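Local coordinates for TENA/THI-4 protein (Shewanella denitrificans OS217, PDB 3DDE) that is of unknown function but adopts an all-helical heme oxygenase-like fold and may act as an oxidoreductase, at residues T116-L121 / N205-L209. Sequence-based numbering, arbitrary orientation.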
loop_
_atom_site.group_PDB
_atom_site.type_symbol
_atom_site.label_atom_id
_atom_site.label_comp_id
_atom_site.label_asym_id
_atom_site.label_seq_id
_atom_site.Cartn_x
_atom_site.Cartn_y
_atom_site.Cartn_z
ATOM N N THR A 116 11.527 6.004 13.527
ATOM C CA THR A 116 12.420 6.027 12.363
ATOM C C THR A 116 12.833 4.612 11.929
ATOM O O THR A 116 12.918 4.342 10.735
ATOM C CB THR A 116 13.685 6.915 12.616
ATOM O OG1 THR A 116 13.280 8.226 13.010
ATOM C CG2 THR A 116 14.603 7.012 11.361
ATOM N N LEU A 117 13.122 3.721 12.880
ATOM C CA LEU A 117 13.456 2.335 12.552
ATOM C C LEU A 117 12.245 1.637 11.909
ATOM O O LEU A 117 12.398 0.931 10.909
ATOM C CB LEU A 117 13.914 1.555 13.805
ATOM C CG LEU A 117 14.184 0.049 13.612
ATOM C CD1 LEU A 117 15.264 -0.229 12.592
ATOM C CD2 LEU A 117 14.517 -0.619 14.937
ATOM N N ILE A 118 11.070 1.806 12.524
ATOM C CA ILE A 118 9.818 1.215 12.054
ATOM C C ILE A 118 9.587 1.605 10.590
ATOM O O ILE A 118 9.361 0.738 9.761
ATOM C CB ILE A 118 8.608 1.639 12.973
ATOM C CG1 ILE A 118 8.739 1.022 14.376
ATOM C CG2 ILE A 118 7.280 1.193 12.383
ATOM C CD1 ILE A 118 7.874 1.698 15.471
ATOM N N ALA A 119 9.677 2.902 10.276
ATOM C CA ALA A 119 9.499 3.396 8.913
ATOM C C ALA A 119 10.469 2.734 7.935
ATOM O O ALA A 119 10.072 2.319 6.850
ATOM C CB ALA A 119 9.684 4.920 8.855
ATOM N N TYR A 120 11.740 2.654 8.324
ATOM C CA TYR A 120 12.798 2.080 7.491
ATOM C C TYR A 120 12.528 0.634 7.126
ATOM O O TYR A 120 12.601 0.263 5.962
ATOM C CB TYR A 120 14.175 2.220 8.158
ATOM C CG TYR A 120 15.280 1.598 7.320
ATOM C CD1 TYR A 120 15.673 2.189 6.130
ATOM C CD2 TYR A 120 15.887 0.396 7.691
ATOM C CE1 TYR A 120 16.655 1.626 5.335
ATOM C CE2 TYR A 120 16.858 -0.179 6.901
ATOM C CZ TYR A 120 17.239 0.453 5.721
ATOM O OH TYR A 120 18.213 -0.081 4.928
ATOM N N LEU A 121 12.185 -0.160 8.120
ATOM C CA LEU A 121 11.881 -1.581 7.947
ATOM C C LEU A 121 10.677 -1.848 7.035
ATOM O O LEU A 121 10.734 -2.769 6.213
ATOM C CB LEU A 121 11.701 -2.264 9.322
ATOM C CG LEU A 121 12.920 -2.367 10.244
ATOM C CD1 LEU A 121 12.553 -3.054 11.537
ATOM C CD2 LEU A 121 14.068 -3.092 9.588
ATOM N N ASN A 205 22.174 -0.460 7.936
ATOM C CA ASN A 205 21.344 0.668 8.318
ATOM C C ASN A 205 20.367 0.293 9.396
ATOM O O ASN A 205 20.144 1.069 10.306
ATOM C CB ASN A 205 20.658 1.341 7.113
ATOM C CG ASN A 205 20.201 2.770 7.428
ATOM O OD1 ASN A 205 21.017 3.627 7.818
ATOM N ND2 ASN A 205 18.905 3.040 7.258
ATOM N N SER A 206 19.786 -0.894 9.329
ATOM C CA SER A 206 18.855 -1.315 10.387
ATOM C C SER A 206 19.562 -1.344 11.756
ATOM O O SER A 206 18.953 -1.007 12.765
ATOM C CB SER A 206 18.183 -2.660 10.057
ATOM O OG SER A 206 19.143 -3.683 9.847
ATOM N N LEU A 207 20.840 -1.723 11.787
ATOM C CA LEU A 207 21.615 -1.776 13.029
ATOM C C LEU A 207 22.018 -0.366 13.471
ATOM O O LEU A 207 21.956 -0.053 14.648
ATOM C CB LEU A 207 22.827 -2.706 12.859
ATOM C CG LEU A 207 23.726 -2.983 14.074
ATOM C CD1 LEU A 207 22.937 -3.319 15.311
ATOM C CD2 LEU A 207 24.723 -4.088 13.760
ATOM N N VAL A 208 22.417 0.482 12.523
ATOM C CA VAL A 208 22.690 1.900 12.818
ATOM C C VAL A 208 21.441 2.559 13.444
ATOM O O VAL A 208 21.513 3.270 14.456
ATOM C CB VAL A 208 23.106 2.671 11.528
ATOM C CG1 VAL A 208 23.060 4.201 11.745
ATOM C CG2 VAL A 208 24.500 2.211 11.053
ATOM N N LEU A 209 20.281 2.291 12.850
ATOM C CA LEU A 209 19.029 2.871 13.345
ATOM C C LEU A 209 18.597 2.305 14.705
ATOM O O LEU A 209 18.037 3.031 15.526
ATOM C CB LEU A 209 17.925 2.709 12.307
ATOM C CG LEU A 209 18.068 3.501 11.011
ATOM C CD1 LEU A 209 16.777 3.360 10.237
ATOM C CD2 LEU A 209 18.405 4.999 11.238
#
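Asn205 ND2 donates a hydrogen bond to Thr116 OG1 of the second subunit and also lies over one face of the Tyr120 ring, 3.3 Å from CE1 and offset toward the rim. The amide stands nearly upright on the ring, the two planes 78° apart, so it meets the aromatic face with its nitrogen and does not stack flat. Asn205 CB adds to the cover near the phenol end, 3.6 Å from Tyr120 OH. Tyr120 reaches across because its CG lies anti to the backbone N (chi1 179°), which carries the ring over to the other helix. Leu209 packs at the root of this side chain, CD1 lying 3.5 Å from Tyr120 CB and close to CG as well, with the two side chains at about a right angle. In this heme oxygenase-like helical bundle, helices 112-126 and 193-223 are brought side by side although far apart in sequence; the axes of segments 116-121 and 205-209 run antiparallel at 166°, 9.8 Å apart at closest approach. Beside the tyrosine, Leu117 turns one branch inward, its CD1 4.0 Å from Leu209 CB and also near the carbonyl oxygen of Ser206. Leu121 touches the same serine more lightly, CD2 to CB at 4.2 Å. Ser206 OG bonds to Val202 O one turn back in its own helix and to Trp139 NE1 of helix 134-141. An alanine in place of Tyr120 would keep CB against Leu209 CD1 but remove the ring, and the Asn205 amide would probably be left without the aromatic face under its nitrogen, with a gap between the helices. Thr116 OG1, bonded to Pro112 O in its own helix, in turn accepts Asn205 ND2 of the second subunit, and the two Thr116 side chains pack against each other across the subunits.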